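Local structure of pmbA-related protein (1VL4) at residues A[29-34]-A[65-70]; A[237-242]-A[366-371]; A[243-248]-A[432-437]. The protein is of unproven function but belongs to the peptidase U62 family, whose members are generally regarded as metallopeptidases, and is a putative modulator of DNA gyrase. All coordinates share one frame; numbering follows the deposited sequence.

Contact 1: residues A[29-34]-A[65-70]; sequences NGVEVQ and IKVLKD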
# COMPACT_ATOMS: atom_id res chain seq x y z
N ASN A 29 24.14 30.38 5.06
CA ASN A 29 23.23 30.72 3.96
C ASN A 29 21.98 31.54 4.33
O ASN A 29 21.15 31.88 3.47
CB ASN A 29 22.90 29.45 3.16
CG ASN A 29 24.09 28.97 2.30
OD1 ASN A 29 24.26 29.42 1.17
ND2 ASN A 29 24.93 28.06 2.85
N GLY A 30 21.86 31.92 5.60
CA GLY A 30 20.69 32.68 6.05
C GLY A 30 19.39 31.87 6.00
O GLY A 30 18.33 32.42 5.73
N VAL A 31 19.46 30.58 6.27
CA VAL A 31 18.27 29.74 6.40
C VAL A 31 18.28 28.99 7.73
O VAL A 31 19.30 28.96 8.43
CB VAL A 31 18.18 28.74 5.21
CG1 VAL A 31 18.22 29.50 3.90
CG2 VAL A 31 19.29 27.69 5.25
N GLU A 32 17.13 28.42 8.10
CA GLU A 32 17.08 27.51 9.21
C GLU A 32 17.15 26.10 8.60
O GLU A 32 16.84 25.93 7.42
CB GLU A 32 15.80 27.63 10.05
CG GLU A 32 15.43 29.05 10.44
CD GLU A 32 16.42 29.67 11.39
OE1 GLU A 32 17.27 28.95 11.96
OE2 GLU A 32 16.36 30.91 11.56
N VAL A 33 17.62 25.14 9.38
CA VAL A 33 17.56 23.73 8.98
C VAL A 33 17.04 22.88 10.12
O VAL A 33 17.23 23.17 11.32
CB VAL A 33 18.93 23.20 8.42
CG1 VAL A 33 19.99 23.10 9.54
CG2 VAL A 33 18.77 21.90 7.72
N GLN A 34 16.29 21.84 9.71
CA GLN A 34 15.76 20.83 10.60
C GLN A 34 16.09 19.45 10.06
O GLN A 34 15.97 19.19 8.86
CB GLN A 34 14.27 20.99 10.80
CG GLN A 34 13.64 19.95 11.68
CD GLN A 34 12.21 20.36 12.06
OE1 GLN A 34 11.98 21.15 12.98
NE2 GLN A 34 11.25 19.88 11.29
N ILE A 65 16.21 16.13 5.67
CA ILE A 65 16.85 17.43 5.81
C ILE A 65 15.88 18.49 5.25
O ILE A 65 15.54 18.46 4.05
CB ILE A 65 18.15 17.47 5.07
CG1 ILE A 65 19.15 16.46 5.62
CG2 ILE A 65 18.78 18.90 5.13
CD1 ILE A 65 19.73 15.55 4.63
N LYS A 66 15.39 19.38 6.12
CA LYS A 66 14.46 20.41 5.66
C LYS A 66 15.03 21.81 5.95
O LYS A 66 15.39 22.11 7.11
CB LYS A 66 13.12 20.23 6.33
CG LYS A 66 12.01 21.17 5.88
CD LYS A 66 10.72 20.80 6.58
CE LYS A 66 9.90 19.77 5.81
NZ LYS A 66 8.56 19.52 6.46
N VAL A 67 15.09 22.64 4.92
CA VAL A 67 15.62 24.02 5.05
C VAL A 67 14.46 25.01 4.90
O VAL A 67 13.62 24.85 4.00
CB VAL A 67 16.67 24.29 4.01
CG1 VAL A 67 17.07 25.75 4.02
CG2 VAL A 67 17.89 23.39 4.25
N LEU A 68 14.45 26.04 5.78
CA LEU A 68 13.35 27.02 5.90
C LEU A 68 13.91 28.39 5.58
O LEU A 68 14.89 28.80 6.17
CB LEU A 68 12.76 26.97 7.27
CG LEU A 68 11.67 27.97 7.66
CD1 LEU A 68 10.39 27.72 6.88
CD2 LEU A 68 11.41 27.82 9.15
N LYS A 69 13.37 29.04 4.57
CA LYS A 69 13.75 30.41 4.21
C LYS A 69 12.51 31.20 3.84
O LYS A 69 11.81 30.85 2.91
CB LYS A 69 14.72 30.42 3.05
CG LYS A 69 15.44 31.75 2.84
CD LYS A 69 16.32 31.66 1.61
CE LYS A 69 17.12 32.93 1.31
NZ LYS A 69 17.74 32.82 -0.05
N ASP A 70 12.22 32.26 4.59
CA ASP A 70 11.12 33.20 4.33
C ASP A 70 9.83 32.44 4.29
O ASP A 70 9.00 32.67 3.41
CB ASP A 70 11.30 33.97 3.01
CG ASP A 70 12.50 34.90 3.02
OD1 ASP A 70 12.78 35.49 4.09
OD2 ASP A 70 13.16 35.04 1.96
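Glu32 and Leu68 face each other as an antiparallel hydrogen-bonded pair. Glu32 N reaches Leu68 O at 3.0 Å. The return bond runs from Leu68 N to Glu32 O at 2.9 Å. Two residues on, Gln34 and Lys66 exchange their backbone N and O at 2.8 Å each way. Between these pairs Val33 and Val67 make the non-hydrogen-bonded pair, their CA atoms 4.4 Å apart. The side chain of Lys69 flanks the start of the ladder. Its CG stands opposite the backbone N (chi1 -165°) and the chain stays extended, which lays a run of methylenes across Val31: CB, then CG, then CD each come to 3.7 Å from Val31 CG1. CG also passes 4.1 Å from Gly30 O, and CE and NZ continue beyond the valine.

The segments are the two open ends of the beta hairpin formed by strands 32-48 and 51-69, the third and second strands of the six-stranded antiparallel sheet, next to edge strand 72-78. Gly30 leads in from helix 15-29 through a Schellman motif, its positive phi turning the chain from helix toward strand. On the sheet face carrying Val33, Ile65 and Val67, Val33 CG2 rests 4.0 Å from Ile65 CG2. Phe23 and Ala26 of helix 15-29 cover Val33, and Ala91 of helix 84-93 covers Val67. On the other face Glu32, Gln34 and Leu68 all touch Phe106, and the polar ends have partners beyond the pair: Glu32 OE1 bonds to Thr168 OG1, which also takes up Val33 N, while Gln34 OE1 is held by Asn167 ND2. Outward of Val67 the backbone pairs on with Gly74 of strand 72-78.

Contact 2: residues A[237-242]-A[366-371]; sequences VLMRNT and VVITEV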
# COMPACT_ATOMS: atom_id res chain seq x y z
N VAL A 237 -27.66 -2.34 18.70
CA VAL A 237 -26.39 -2.98 18.39
C VAL A 237 -25.44 -2.84 19.55
O VAL A 237 -25.10 -1.72 19.97
CB VAL A 237 -25.75 -2.41 17.09
CG1 VAL A 237 -24.30 -2.88 16.95
CG2 VAL A 237 -26.56 -2.82 15.84
N LEU A 238 -25.02 -3.98 20.10
CA LEU A 238 -23.90 -3.97 21.04
C LEU A 238 -22.62 -4.17 20.21
O LEU A 238 -22.34 -5.26 19.72
CB LEU A 238 -24.08 -5.06 22.09
CG LEU A 238 -22.95 -5.39 23.06
CD1 LEU A 238 -22.25 -4.17 23.54
CD2 LEU A 238 -23.58 -6.21 24.23
N MET A 239 -21.91 -3.09 19.97
CA MET A 239 -20.69 -3.18 19.19
C MET A 239 -19.50 -3.49 20.08
O MET A 239 -19.02 -2.65 20.83
CB MET A 239 -20.50 -1.93 18.39
CG MET A 239 -19.22 -1.95 17.57
SD MET A 239 -19.29 -0.81 16.19
CE MET A 239 -20.76 -1.39 15.42
N ARG A 240 -19.01 -4.73 19.99
CA ARG A 240 -17.87 -5.13 20.79
C ARG A 240 -16.66 -4.25 20.47
O ARG A 240 -16.53 -3.73 19.36
CB ARG A 240 -17.51 -6.58 20.57
CG ARG A 240 -16.65 -7.17 21.68
CD ARG A 240 -16.43 -8.64 21.51
NE ARG A 240 -15.51 -8.90 20.41
CZ ARG A 240 -15.25 -10.11 19.93
NH1 ARG A 240 -14.43 -10.23 18.92
NH2 ARG A 240 -15.80 -11.19 20.49
N ASN A 241 -15.81 -4.10 21.48
CA ASN A 241 -14.56 -3.35 21.38
C ASN A 241 -13.79 -3.56 20.06
O ASN A 241 -13.38 -2.60 19.40
CB ASN A 241 -13.65 -3.53 22.65
CG ASN A 241 -13.39 -4.98 23.06
OD1 ASN A 241 -13.54 -5.92 22.28
ND2 ASN A 241 -12.93 -5.15 24.32
N THR A 242 -13.58 -4.82 19.69
CA THR A 242 -12.83 -5.15 18.48
C THR A 242 -13.43 -4.53 17.20
O THR A 242 -12.68 -4.11 16.32
CB THR A 242 -12.76 -6.66 18.27
OG1 THR A 242 -14.07 -7.21 18.42
CG2 THR A 242 -11.90 -7.30 19.31
N VAL A 366 -28.57 -7.09 18.25
CA VAL A 366 -27.41 -7.63 17.55
C VAL A 366 -26.14 -7.28 18.31
O VAL A 366 -25.98 -6.17 18.80
CB VAL A 366 -27.31 -7.05 16.14
CG1 VAL A 366 -26.06 -7.62 15.43
CG2 VAL A 366 -28.58 -7.36 15.35
N VAL A 367 -25.23 -8.25 18.38
CA VAL A 367 -23.86 -8.00 18.81
C VAL A 367 -22.98 -8.02 17.54
O VAL A 367 -23.03 -8.96 16.78
CB VAL A 367 -23.37 -9.06 19.81
CG1 VAL A 367 -21.83 -8.94 20.03
CG2 VAL A 367 -24.13 -8.96 21.15
N ILE A 368 -22.22 -6.97 17.32
CA ILE A 368 -21.28 -6.95 16.22
C ILE A 368 -19.88 -7.00 16.79
O ILE A 368 -19.48 -6.13 17.58
CB ILE A 368 -21.54 -5.76 15.26
CG1 ILE A 368 -22.70 -6.15 14.34
CG2 ILE A 368 -20.29 -5.39 14.39
CD1 ILE A 368 -23.44 -5.01 13.89
N THR A 369 -19.15 -8.05 16.40
CA THR A 369 -17.82 -8.34 16.93
C THR A 369 -16.68 -7.94 16.00
O THR A 369 -15.59 -7.70 16.46
CB THR A 369 -17.63 -9.83 17.22
OG1 THR A 369 -17.97 -10.59 16.04
CG2 THR A 369 -18.54 -10.26 18.39
N GLU A 370 -16.94 -7.91 14.70
CA GLU A 370 -15.94 -7.49 13.71
C GLU A 370 -16.63 -6.79 12.55
O GLU A 370 -17.77 -7.13 12.19
CB GLU A 370 -15.16 -8.70 13.18
CG GLU A 370 -14.59 -9.64 14.29
CD GLU A 370 -13.45 -9.03 15.07
OE1 GLU A 370 -12.93 -7.95 14.65
OE2 GLU A 370 -13.06 -9.62 16.11
N VAL A 371 -15.93 -5.80 11.99
CA VAL A 371 -16.33 -5.17 10.70
C VAL A 371 -15.21 -5.32 9.63
O VAL A 371 -14.05 -5.41 9.95
CB VAL A 371 -16.68 -3.68 10.89
CG1 VAL A 371 -17.99 -3.52 11.63
CG2 VAL A 371 -15.57 -2.92 11.64
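Leu238 and the 366-371 strand pair in parallel inside the mixed sheet of the C-terminal domain, where strand 233-239 gives way to helix 241-247 with Arg240 at its N-cap position. Leu238 spends both backbone groups on this neighbour: its N donates to Val366 O at 2.7 Å, and its O accepts Ile368 N at 2.9 Å. Arg240 N then takes Ile368 O at 2.8 Å as the last rung. The alternate residues bond outward, Val237 and Met239 to Val439 and Val437 of the antiparallel strand 437-444, Val367 and Thr369 to Tyr392 and Lys390. Lys390 faces both Thr369 and Glu370, a classic beta bulge.

Beyond the rungs the chemistry passes to side chains around Thr242 OG1, which three bonds hold in place. As donor it meets Thr369 O at 2.5 Å, in the carbonyl plane. As acceptor it is gripped side-on by one guanidinium, Arg240 NE at 3.0 Å and Arg240 NH1 at 3.1 Å, and it lies almost in the guanidinium plane. A bend at chi3 (73°) swings the arginine's end round to face the threonine. NH1 also makes a salt bridge with Glu370 OE2 at 3.2 Å, the carboxylate standing 78° to the guanidinium, and a second one with Glu220 OE1. Flanked by two carboxylates, the guanidinium is likely to stay charged. A methionine in its place would remove both donors to Thr242 OG1 and would probably leave Glu370 and Glu220 without their shared positive mate. Over one face of this group, Thr369 CB sits 3.6 Å above the guanidinium plane, over its centre, with Thr369 CG2 on the same face.

Contact 3: residues A[243-248]-A[432-437]; sequences ALLDLM and TIAPSV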
# COMPACT_ATOMS: atom_id res chain seq x y z
N ALA A 243 -14.76 -4.47 17.08
CA ALA A 243 -15.39 -3.81 15.91
C ALA A 243 -15.22 -2.28 16.02
O ALA A 243 -14.86 -1.59 15.05
CB ALA A 243 -16.85 -4.19 15.81
N LEU A 244 -15.41 -1.74 17.21
CA LEU A 244 -15.41 -0.30 17.39
C LEU A 244 -14.01 0.25 17.21
O LEU A 244 -13.85 1.34 16.69
CB LEU A 244 -16.00 0.07 18.75
CG LEU A 244 -16.06 1.55 19.08
CD1 LEU A 244 -17.00 2.28 18.11
CD2 LEU A 244 -16.54 1.71 20.51
N LEU A 245 -13.00 -0.51 17.65
CA LEU A 245 -11.60 -0.11 17.47
C LEU A 245 -11.32 0.17 15.98
O LEU A 245 -10.63 1.12 15.68
CB LEU A 245 -10.61 -1.19 17.96
CG LEU A 245 -10.46 -1.31 19.45
CD1 LEU A 245 -9.74 -2.61 19.79
CD2 LEU A 245 -9.71 -0.07 19.98
N ASP A 246 -11.82 -0.67 15.07
CA ASP A 246 -11.65 -0.38 13.62
C ASP A 246 -12.53 0.77 13.11
O ASP A 246 -12.07 1.66 12.36
CB ASP A 246 -11.94 -1.61 12.77
CG ASP A 246 -10.99 -2.76 13.03
OD1 ASP A 246 -9.87 -2.54 13.54
OD2 ASP A 246 -11.41 -3.90 12.74
N LEU A 247 -13.79 0.76 13.54
CA LEU A 247 -14.74 1.73 13.06
C LEU A 247 -14.33 3.13 13.43
O LEU A 247 -14.44 4.05 12.59
CB LEU A 247 -16.15 1.40 13.58
CG LEU A 247 -17.27 2.25 12.94
CD1 LEU A 247 -17.34 2.03 11.43
CD2 LEU A 247 -18.58 1.92 13.54
N MET A 248 -13.81 3.30 14.65
CA MET A 248 -13.37 4.59 15.18
C MET A 248 -12.31 5.26 14.30
O MET A 248 -12.07 6.45 14.41
CB MET A 248 -12.69 4.44 16.55
CG MET A 248 -13.59 4.33 17.70
SD MET A 248 -12.57 3.87 19.12
CE MET A 248 -11.64 5.32 19.54
N THR A 432 -6.15 3.43 18.13
CA THR A 432 -7.43 3.57 18.80
C THR A 432 -7.46 2.63 20.01
O THR A 432 -6.74 1.61 20.08
CB THR A 432 -8.61 3.27 17.86
OG1 THR A 432 -8.47 1.99 17.27
CG2 THR A 432 -8.71 4.29 16.74
N ILE A 433 -8.25 3.02 21.00
CA ILE A 433 -8.47 2.28 22.23
C ILE A 433 -9.91 2.44 22.61
O ILE A 433 -10.43 3.56 22.59
CB ILE A 433 -7.66 2.90 23.33
CG1 ILE A 433 -6.15 2.88 22.95
CG2 ILE A 433 -7.99 2.24 24.68
CD1 ILE A 433 -5.30 3.46 24.06
N ALA A 434 -10.57 1.34 22.97
CA ALA A 434 -12.01 1.41 23.20
C ALA A 434 -12.55 0.22 23.92
O ALA A 434 -12.02 -0.87 23.76
CB ALA A 434 -12.78 1.57 21.87
N PRO A 435 -13.66 0.43 24.65
CA PRO A 435 -14.49 -0.66 25.17
C PRO A 435 -15.61 -0.98 24.20
O PRO A 435 -15.68 -0.42 23.12
CB PRO A 435 -15.05 -0.06 26.45
CG PRO A 435 -15.29 1.37 26.06
CD PRO A 435 -14.20 1.74 25.07
N SER A 436 -16.45 -1.94 24.54
CA SER A 436 -17.67 -2.20 23.81
C SER A 436 -18.65 -1.06 24.15
O SER A 436 -18.51 -0.39 25.16
CB SER A 436 -18.24 -3.56 24.23
OG SER A 436 -17.29 -4.59 24.05
N VAL A 437 -19.61 -0.82 23.25
CA VAL A 437 -20.70 0.13 23.44
C VAL A 437 -22.03 -0.45 22.99
O VAL A 437 -22.09 -1.38 22.13
CB VAL A 437 -20.49 1.45 22.64
CG1 VAL A 437 -19.22 2.15 23.10
CG2 VAL A 437 -20.47 1.19 21.09
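Thr432 opens the second segment with the one hydrogen bond between the two: its OG1 donates to Leu245 O at 2.8 Å, tilted 28° from the carbonyl plane. With chi1 at 56°, OG1 is tucked over the threonine's own backbone, flanked by its N and C, leaving CG2 to pack 4.0 Å from Met248 CB, the two side chains running alongside each other, antiparallel. Ile433 points away from the helix, yet its carbonyl O still meets Met248 CE at 3.7 Å, and its backbone pairs with Leu346 and Leu348. Ala434 turns back inward. Its CB lies 3.6 Å from Met248 SD and 4.0 Å from the CD2 methyls of both Leu244 and Leu245, a small side chain on which three larger ones of segment 243-248 converge. Pro435 offers its carbonyl O only carbon, Leu244 CD2 at 3.5 Å; this buried oxygen has no polar partner in the model. Ser436 takes its OG to Asn241 N, at the first turn of the helix, and to Asp425 OD2. Val437 closes the walk, CG1 reaching Leu244 CD2 at 3.8 Å with the side chains at about a right angle. The helical residues 243-247 run at 145° to strand 432-434, nearer antiparallel than perpendicular, packed against a segment that passes from the sheet containing strand 345-348 to the one where strand 437-444 lies beside strand 233-239.

Contacts 2 and 3 are buried neighbours in the C-terminal domain, centres about 9 Å apart. Both use helix 241-247, and their segments alternate along the chain. They join directly: Met239 N lies 2.8 Å from Val437 O, a probable hydrogen bond that ties segment 237-242 to segment 432-437. Contact 1 lies apart, about 33 Å from contact 2 and 25 Å from contact 3 between nearest atoms, on an only partly buried end of the long antiparallel sheet. Its bonding is backbone ladder between strands close in sequence. Contact 2 pairs distant strands in parallel and adds a charged cluster, whereas contact 3 packs helix on strand, almost entirely through apolar side chains.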